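PDB 5JM8: aerobactin synthase IucA from Klebsiella pneumoniae subsp. pneumoniae, which probably catalyses an ATP-dependent condensation step in the assembly of the siderophore aerobactin, as a member of the NIS synthetase family. Local coordinates for residues V80-L85 against R110-H115; A207-Q212 against A271-M276; T415-Y420 against M454-G459. All blocks are in the same frame, centred on the assembly; numbering follows the deposited sequence.

Interaction 1: residues V80-L85 against R110-H115; sequences VDFATL and RVMESH
The Phe82 ring lies nearly parallel to the imidazole of His115 but slid along it, the two planes 21° apart and their centroids separated by 4.6 Å. The overlap is slight: Phe82 CD2 lies over one face of the imidazole, displaced toward its rim, and approaches His115 CD2 to 3.3 Å. Both aromatic side chains have CG anti to the backbone N (chi1 176° for Phe82 and 179° for His115), and they run past each other in opposite directions. The far end of the phenyl ring reaches Val111, whose CG1 stands 3.8 Å from Phe82 CZ, with the two side chains crossing at about a right angle. Met112 adds a further contact to the ring. Its chain bends at chi2 and again at chi3, which carries Met112 CE to 3.3 Å from Phe82 CE2 and leaves the sulfur in an oblique Met-aromatic contact, SD 5.0 Å from the ring centroid. Met112 SD also packs on Ala83, 3.9 Å from Ala83 CB, so the thioether lies between the two segments at their closest pair of CA atoms, those of Ala83 and Met112. No hydrogen bond joins the segments, and His115 NE2 is hydrogen-bonded to Asp13 OD2. Just ahead of Phe82, Asp81 OD1 accepts from Thr84 N at 2.6 Å, an N-cap bond at the start of the helix that carries Phe82. Helix 14-26 adds Ala16 against Phe82 and Phe19 against Val111. The whole is helix-helix packing in the N-terminal part of the chain, where the capped start of helix 82-96, following edge strand 77-80 of a five-stranded antiparallel sheet, sets an aromatic side chain against the middle of helix 101-124.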
loop_
_atom_site.group_PDB
_atom_site.type_symbol
_atom_site.label_atom_id
_atom_site.label_comp_id
_atom_site.label_asym_id
_atom_site.label_seq_id
_atom_site.Cartn_x
_atom_site.Cartn_y
_atom_site.Cartn_z
ATOM N N VAL A 80 41.138 32.124 6.355
ATOM C CA VAL A 80 40.058 33.072 6.103
ATOM C C VAL A 80 38.744 32.323 5.907
ATOM O O VAL A 80 38.707 31.292 5.235
ATOM C CB VAL A 80 40.342 33.952 4.864
ATOM C CG1 VAL A 80 41.489 34.909 5.142
ATOM C CG2 VAL A 80 40.642 33.093 3.641
ATOM N N ASP A 81 37.671 32.832 6.505
ATOM C CA ASP A 81 36.358 32.218 6.344
ATOM C C ASP A 81 35.816 32.515 4.946
ATOM O O ASP A 81 36.430 33.262 4.182
ATOM C CB ASP A 81 35.380 32.703 7.428
ATOM C CG ASP A 81 35.192 34.213 7.435
ATOM O OD1 ASP A 81 35.460 34.871 6.410
ATOM O OD2 ASP A 81 34.759 34.745 8.478
ATOM N N PHE A 82 34.667 31.935 4.618
ATOM C CA PHE A 82 34.094 32.084 3.286
ATOM C C PHE A 82 33.660 33.522 3.024
ATOM O O PHE A 82 33.783 34.022 1.906
ATOM C CB PHE A 82 32.905 31.139 3.104
ATOM C CG PHE A 82 32.210 31.299 1.784
ATOM C CD1 PHE A 82 32.855 30.969 0.606
ATOM C CD2 PHE A 82 30.915 31.784 1.721
ATOM C CE1 PHE A 82 32.224 31.122 -0.611
ATOM C CE2 PHE A 82 30.276 31.937 0.505
ATOM C CZ PHE A 82 30.934 31.605 -0.662
ATOM N N ALA A 83 33.148 34.178 4.060
ATOM C CA ALA A 83 32.699 35.561 3.947
ATOM C C ALA A 83 33.868 36.476 3.600
ATOM O O ALA A 83 33.712 37.438 2.846
ATOM C CB ALA A 83 32.038 36.011 5.240
ATOM N N THR A 84 35.039 36.169 4.152
ATOM C CA THR A 84 36.236 36.962 3.896
ATOM C C THR A 84 36.748 36.741 2.473
ATOM O O THR A 84 36.832 37.688 1.693
ATOM C CB THR A 84 37.369 36.632 4.898
ATOM O OG1 THR A 84 36.918 36.870 6.239
ATOM C CG2 THR A 84 38.599 37.493 4.634
ATOM N N LEU A 85 37.085 35.498 2.138
ATOM C CA LEU A 85 37.707 35.195 0.848
ATOM C C LEU A 85 36.824 35.597 -0.334
ATOM O O LEU A 85 37.329 35.973 -1.392
ATOM C CB LEU A 85 38.060 33.702 0.751
ATOM C CG LEU A 85 36.954 32.643 0.855
ATOM C CD1 LEU A 85 36.227 32.402 -0.468
ATOM C CD2 LEU A 85 37.546 31.340 1.369
ATOM N N ARG A 110 24.173 38.596 -1.680
ATOM C CA ARG A 110 23.367 37.491 -2.193
ATOM C C ARG A 110 24.102 36.158 -2.066
ATOM O O ARG A 110 23.495 35.134 -1.761
ATOM C CB ARG A 110 22.979 37.743 -3.654
ATOM C CG ARG A 110 21.882 38.785 -3.824
ATOM C CD ARG A 110 21.586 39.078 -5.289
ATOM N NE ARG A 110 20.463 40.000 -5.452
ATOM C CZ ARG A 110 20.016 40.436 -6.627
ATOM N NH1 ARG A 110 20.599 40.045 -7.752
ATOM N NH2 ARG A 110 18.988 41.271 -6.678
ATOM N N VAL A 111 25.409 36.177 -2.304
ATOM C CA VAL A 111 26.231 34.976 -2.185
ATOM C C VAL A 111 26.304 34.499 -0.733
ATOM O O VAL A 111 26.407 33.299 -0.476
ATOM C CB VAL A 111 27.659 35.225 -2.725
ATOM C CG1 VAL A 111 28.606 34.111 -2.306
ATOM C CG2 VAL A 111 27.634 35.347 -4.237
ATOM N N MET A 112 26.268 35.440 0.207
ATOM C CA MET A 112 26.255 35.102 1.630
ATOM C C MET A 112 24.885 34.610 2.063
ATOM O O MET A 112 24.776 33.703 2.889
ATOM C CB MET A 112 26.648 36.306 2.485
ATOM C CG MET A 112 28.125 36.654 2.456
ATOM S SD MET A 112 29.216 35.234 2.721
ATOM C CE MET A 112 30.012 35.167 1.131
ATOM N N GLU A 113 23.843 35.231 1.521
ATOM C CA GLU A 113 22.478 34.820 1.809
ATOM C C GLU A 113 22.301 33.362 1.408
ATOM O O GLU A 113 21.830 32.547 2.197
ATOM C CB GLU A 113 21.472 35.715 1.076
ATOM C CG GLU A 113 21.279 37.096 1.713
ATOM C CD GLU A 113 20.422 38.031 0.872
ATOM O OE1 GLU A 113 20.191 37.731 -0.320
ATOM O OE2 GLU A 113 19.980 39.069 1.407
ATOM N N SER A 114 22.709 33.037 0.186
ATOM C CA SER A 114 22.631 31.669 -0.307
ATOM C C SER A 114 23.438 30.726 0.580
ATOM O O SER A 114 22.960 29.659 0.960
ATOM C CB SER A 114 23.128 31.588 -1.752
ATOM O OG SER A 114 23.134 30.250 -2.220
ATOM N N HIS A 115 24.660 31.130 0.913
ATOM C CA HIS A 115 25.546 30.306 1.727
ATOM C C HIS A 115 24.929 30.021 3.093
ATOM O O HIS A 115 25.053 28.916 3.620
ATOM C CB HIS A 115 26.908 30.989 1.894
ATOM C CG HIS A 115 27.869 30.222 2.749
ATOM N ND1 HIS A 115 27.910 30.348 4.121
ATOM C CD2 HIS A 115 28.826 29.320 2.426
ATOM C CE1 HIS A 115 28.849 29.557 4.606
ATOM N NE2 HIS A 115 29.421 28.922 3.599
#

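Interaction 2: residues A207-Q212 against A271-M276; sequences AENAPQ and ATSRDM
With chi1 at 68°, Glu208 has CG between its backbone N and carbonyl carbon, and the chain then runs out extended to set the carboxylate against the backbone of Arg274. There Glu208 OE2 accepts a hydrogen bond from Arg274 N at 3.0 Å; the N-H approaches from above the carboxylate plane, 57° out of it, and the bond is bent, at 140°. The same oxygen also lies against Arg274 CB. The guanidinium makes no salt bridge with this acid: Arg274 NE remains 4.3 Å from Glu208 OE1, and this nitrogen, buried by the contact, has no hydrogen-bond partner in the model. A water donating to both Glu208 OE2 and Asp275 OD2 links the two acids, and Arg201 and Arg204 form salt bridges with Asp275 OD2, which would help to offset the negative charge gathered here. Asn209, its CG beside the backbone N, places OD1 3.4 Å from Ser273 CB, while its ND2 bonds Phe205 O. A second water receives a bond from Thr272 OG1 at 2.7 Å and donates to Glu208 O and Asn209 OD1, bridging the segments beside the direct bond. Arg274 itself packs on Pro211 of the second subunit. The contact thus joins helix 198-209 to the loop entering strand 275-284 of the antiparallel sheet in the IucA/IucC family region, at a subunit interface.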
loop_
_atom_site.group_PDB
_atom_site.type_symbol
_atom_site.label_atom_id
_atom_site.label_comp_id
_atom_site.label_asym_id
_atom_site.label_seq_id
_atom_site.Cartn_x
_atom_site.Cartn_y
_atom_site.Cartn_z
ATOM N N ALA A 207 -11.811 19.291 -8.812
ATOM C CA ALA A 207 -12.538 18.143 -8.287
ATOM C C ALA A 207 -11.610 17.136 -7.618
ATOM O O ALA A 207 -11.939 16.587 -6.570
ATOM C CB ALA A 207 -13.319 17.469 -9.400
ATOM N N GLU A 208 -10.451 16.897 -8.223
ATOM C CA GLU A 208 -9.540 15.878 -7.719
ATOM C C GLU A 208 -8.504 16.444 -6.747
ATOM O O GLU A 208 -7.666 15.699 -6.237
ATOM C CB GLU A 208 -8.837 15.175 -8.888
ATOM C CG GLU A 208 -7.855 16.033 -9.663
ATOM C CD GLU A 208 -7.287 15.314 -10.875
ATOM O OE1 GLU A 208 -7.775 14.208 -11.192
ATOM O OE2 GLU A 208 -6.347 15.850 -11.504
ATOM N N ASN A 209 -8.567 17.749 -6.483
ATOM C CA ASN A 209 -7.626 18.394 -5.564
ATOM C C ASN A 209 -8.299 19.083 -4.384
ATOM O O ASN A 209 -7.775 19.062 -3.270
ATOM C CB ASN A 209 -6.768 19.409 -6.314
ATOM C CG ASN A 209 -5.731 18.749 -7.192
ATOM O OD1 ASN A 209 -4.789 18.131 -6.696
ATOM N ND2 ASN A 209 -5.893 18.875 -8.504
ATOM N N ALA A 210 -9.449 19.702 -4.632
ATOM C CA ALA A 210 -10.214 20.351 -3.572
ATOM C C ALA A 210 -11.710 20.157 -3.801
ATOM O O ALA A 210 -12.428 21.116 -4.083
ATOM C CB ALA A 210 -9.877 21.823 -3.503
ATOM N N PRO A 211 -12.182 18.908 -3.675
ATOM C CA PRO A 211 -13.582 18.561 -3.940
ATOM C C PRO A 211 -14.568 19.378 -3.113
ATOM O O PRO A 211 -15.666 19.675 -3.580
ATOM C CB PRO A 211 -13.673 17.082 -3.545
ATOM C CG PRO A 211 -12.292 16.601 -3.404
ATOM C CD PRO A 211 -11.409 17.768 -3.154
ATOM N N GLN A 212 -14.176 19.732 -1.893
ATOM C CA GLN A 212 -15.098 20.372 -0.962
ATOM C C GLN A 212 -15.384 21.826 -1.342
ATOM O O GLN A 212 -16.190 22.493 -0.692
ATOM C CB GLN A 212 -14.556 20.298 0.473
ATOM C CG GLN A 212 -13.309 21.130 0.751
ATOM C CD GLN A 212 -12.013 20.406 0.416
ATOM O OE1 GLN A 212 -12.010 19.378 -0.263
ATOM N NE2 GLN A 212 -10.899 20.943 0.900
ATOM N N ALA A 271 0.783 13.849 -5.605
ATOM C CA ALA A 271 0.857 12.461 -6.061
ATOM C C ALA A 271 -0.474 11.940 -6.598
ATOM O O ALA A 271 -0.499 11.062 -7.461
ATOM C CB ALA A 271 1.345 11.566 -4.925
ATOM N N THR A 272 -1.571 12.489 -6.086
ATOM C CA THR A 272 -2.907 12.042 -6.464
ATOM C C THR A 272 -3.510 12.895 -7.576
ATOM O O THR A 272 -4.600 12.600 -8.070
ATOM C CB THR A 272 -3.856 12.066 -5.254
ATOM O OG1 THR A 272 -3.912 13.392 -4.715
ATOM C CG2 THR A 272 -3.371 11.109 -4.177
ATOM N N SER A 273 -2.803 13.952 -7.966
ATOM C CA SER A 273 -3.281 14.846 -9.013
ATOM C C SER A 273 -2.815 14.398 -10.390
ATOM O O SER A 273 -1.628 14.151 -10.611
ATOM C CB SER A 273 -2.811 16.275 -8.755
ATOM O OG SER A 273 -3.143 17.118 -9.845
ATOM N N ARG A 274 -3.764 14.308 -11.313
ATOM C CA ARG A 274 -3.477 13.955 -12.692
ATOM C C ARG A 274 -2.583 15.005 -13.340
ATOM O O ARG A 274 -1.889 14.730 -14.320
ATOM C CB ARG A 274 -4.785 13.810 -13.468
ATOM C CG ARG A 274 -4.640 13.255 -14.870
ATOM C CD ARG A 274 -6.005 12.899 -15.440
ATOM N NE ARG A 274 -6.686 11.881 -14.642
ATOM C CZ ARG A 274 -6.489 10.572 -14.772
ATOM N NH1 ARG A 274 -5.626 10.107 -15.670
ATOM N NH2 ARG A 274 -7.156 9.725 -14.001
ATOM N N ASP A 275 -2.606 16.210 -12.773
ATOM C CA ASP A 275 -1.827 17.329 -13.288
ATOM C C ASP A 275 -0.898 17.916 -12.233
ATOM O O ASP A 275 -1.256 18.018 -11.059
ATOM C CB ASP A 275 -2.756 18.430 -13.804
ATOM C CG ASP A 275 -3.496 18.030 -15.061
ATOM O OD1 ASP A 275 -2.893 17.355 -15.921
ATOM O OD2 ASP A 275 -4.682 18.392 -15.189
ATOM N N MET A 276 0.302 18.289 -12.664
ATOM C CA MET A 276 1.152 19.177 -11.888
ATOM C C MET A 276 0.777 20.602 -12.272
ATOM O O MET A 276 0.104 20.817 -13.282
ATOM C CB MET A 276 2.634 18.917 -12.159
ATOM C CG MET A 276 3.115 17.534 -11.771
ATOM S SD MET A 276 4.903 17.409 -11.907
ATOM C CE MET A 276 5.145 15.641 -11.758
HETATM O O HOH W 1 -6.709 17.957 -13.744
HETATM O O HOH W 2 -5.136 15.550 -5.836
#

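Interaction 3: residues T415-Y420 against M454-G459; sequences TAEADY and MPHAAG
Helix 394-420 meets the short 3-10 turn 455-457 that leads into helix 458-462, and one histidine bonds the two together. His456 NE2 donates to Glu417 O at 2.9 Å, a nearly straight bond (159°) that arrives close to the line of the carbonyl and leaves the oxygen in the imidazole plane. A chi1 of 56° puts the His456 ring between its own backbone N and carbonyl carbon and directs it at the helix. The imidazole also stacks on His526. Glu417 bends at chi2; its carboxylate stands almost perpendicular to the imidazole (88°), with Glu417 OE2 3.7 Å from His456 CE1. Glu417 OE2 also lies 3.7 Å from Met454 CG, and Leu478 of helix 475-500 touches the side chains of both Glu417 and Met454. Farther along, Ala457 CB rests 3.3 Å from Tyr420 O. Within the 3-10 turn, Ala457 N bonds Met454 O. A histidine side chain bonded to a main-chain carbonyl of a helix thus ties the long helix of the FhuF-like region to the turn that follows strand 451-453.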
loop_
_atom_site.group_PDB
_atom_site.type_symbol
_atom_site.label_atom_id
_atom_site.label_comp_id
_atom_site.label_asym_id
_atom_site.label_seq_id
_atom_site.Cartn_x
_atom_site.Cartn_y
_atom_site.Cartn_z
ATOM N N THR A 415 18.623 12.470 -31.057
ATOM C CA THR A 415 17.918 11.970 -32.235
ATOM C C THR A 415 16.702 12.830 -32.562
ATOM O O THR A 415 16.368 13.031 -33.729
ATOM C CB THR A 415 17.457 10.511 -32.045
ATOM O OG1 THR A 415 18.592 9.671 -31.803
ATOM C CG2 THR A 415 16.724 10.010 -33.281
ATOM N N ALA A 416 16.037 13.326 -31.525
ATOM C CA ALA A 416 14.876 14.190 -31.703
ATOM C C ALA A 416 15.253 15.473 -32.441
ATOM O O ALA A 416 14.475 15.989 -33.243
ATOM C CB ALA A 416 14.256 14.522 -30.361
ATOM N N GLU A 417 16.448 15.985 -32.161
ATOM C CA GLU A 417 16.952 17.176 -32.839
ATOM C C GLU A 417 17.434 16.854 -34.251
ATOM O O GLU A 417 17.113 17.562 -35.202
ATOM C CB GLU A 417 18.093 17.808 -32.033
ATOM C CG GLU A 417 18.695 19.068 -32.664
ATOM C CD GLU A 417 19.658 18.772 -33.805
ATOM O OE1 GLU A 417 20.494 17.854 -33.660
ATOM O OE2 GLU A 417 19.570 19.452 -34.850
ATOM N N ALA A 418 18.220 15.793 -34.381
ATOM C CA ALA A 418 18.837 15.463 -35.658
ATOM C C ALA A 418 17.809 15.024 -36.698
ATOM O O ALA A 418 17.762 15.568 -37.799
ATOM C CB ALA A 418 19.881 14.382 -35.467
ATOM N N ASP A 419 16.982 14.045 -36.343
ATOM C CA ASP A 419 16.070 13.438 -37.304
ATOM C C ASP A 419 14.767 14.216 -37.494
ATOM O O ASP A 419 14.186 14.178 -38.578
ATOM C CB ASP A 419 15.752 11.999 -36.884
ATOM C CG ASP A 419 16.964 11.082 -36.973
ATOM O OD1 ASP A 419 18.039 11.550 -37.405
ATOM O OD2 ASP A 419 16.841 9.889 -36.624
ATOM N N TYR A 420 14.311 14.917 -36.457
ATOM C CA TYR A 420 13.016 15.604 -36.501
ATOM C C TYR A 420 13.114 17.120 -36.306
ATOM O O TYR A 420 12.152 17.844 -36.565
ATOM C CB TYR A 420 12.076 15.023 -35.439
ATOM C CG TYR A 420 11.796 13.544 -35.602
ATOM C CD1 TYR A 420 12.703 12.594 -35.149
ATOM C CD2 TYR A 420 10.623 13.101 -36.194
ATOM C CE1 TYR A 420 12.452 11.243 -35.288
ATOM C CE2 TYR A 420 10.363 11.750 -36.335
ATOM C CZ TYR A 420 11.282 10.827 -35.885
ATOM O OH TYR A 420 11.029 9.482 -36.024
ATOM N N MET A 454 14.409 23.393 -35.008
ATOM C CA MET A 454 15.402 23.680 -36.029
ATOM C C MET A 454 14.700 23.980 -37.345
ATOM O O MET A 454 13.508 23.711 -37.488
ATOM C CB MET A 454 16.362 22.500 -36.188
ATOM C CG MET A 454 17.102 22.145 -34.914
ATOM S SD MET A 454 17.999 23.547 -34.237
ATOM C CE MET A 454 19.173 23.862 -35.555
ATOM N N PRO A 455 15.435 24.553 -38.309
ATOM C CA PRO A 455 14.849 24.846 -39.620
ATOM C C PRO A 455 14.239 23.618 -40.292
ATOM O O PRO A 455 13.229 23.749 -40.980
ATOM C CB PRO A 455 16.042 25.374 -40.422
ATOM C CG PRO A 455 16.944 25.963 -39.397
ATOM C CD PRO A 455 16.806 25.082 -38.192
ATOM N N HIS A 456 14.834 22.447 -40.082
ATOM C CA HIS A 456 14.378 21.231 -40.751
ATOM C C HIS A 456 13.207 20.572 -40.018
ATOM O O HIS A 456 12.823 19.444 -40.332
ATOM C CB HIS A 456 15.536 20.238 -40.914
ATOM C CG HIS A 456 16.225 19.877 -39.634
ATOM N ND1 HIS A 456 17.179 20.682 -39.049
ATOM C CD2 HIS A 456 16.120 18.783 -38.844
ATOM C CE1 HIS A 456 17.622 20.106 -37.946
ATOM N NE2 HIS A 456 16.995 18.951 -37.799
ATOM N N ALA A 457 12.642 21.284 -39.046
ATOM C CA ALA A 457 11.379 20.889 -38.432
ATOM C C ALA A 457 10.234 21.700 -39.029
ATOM O O ALA A 457 9.068 21.486 -38.698
ATOM C CB ALA A 457 11.432 21.081 -36.922
ATOM N N ALA A 458 10.579 22.626 -39.919
ATOM C CA ALA A 458 9.625 23.594 -40.454
ATOM C C ALA A 458 8.417 22.952 -41.140
ATOM O O ALA A 458 7.285 23.385 -40.934
ATOM C CB ALA A 458 10.331 24.523 -41.421
ATOM N N GLY A 459 8.656 21.926 -41.951
ATOM C CA GLY A 459 7.582 21.275 -42.682
ATOM C C GLY A 459 6.616 20.562 -41.756
ATOM O O GLY A 459 5.442 20.380 -42.076
#

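The three contacts follow one another in series along the chain and none touches another. Interaction 1 joins helices 82-96 and 101-124 in the N-terminal part, interaction 2 ties helix 198-209 to the start of strand 275-284 in the IucA/IucC family region, and interaction 3 joins helix 394-420 to the turn before helix 458-462 in the FhuF-like region. The centres of interactions 1 and 2 are about 42 Å apart. Those of interactions 2 and 3 are about 36 Å apart. Interactions 1 and 3, centres about 45 Å apart, lie on opposite sides of the chain's centre. Val111 and Asp275 have side chains about 13 Å from the bound ATP, so interactions 1 and 2 are structural contacts at some distance from the nucleotide.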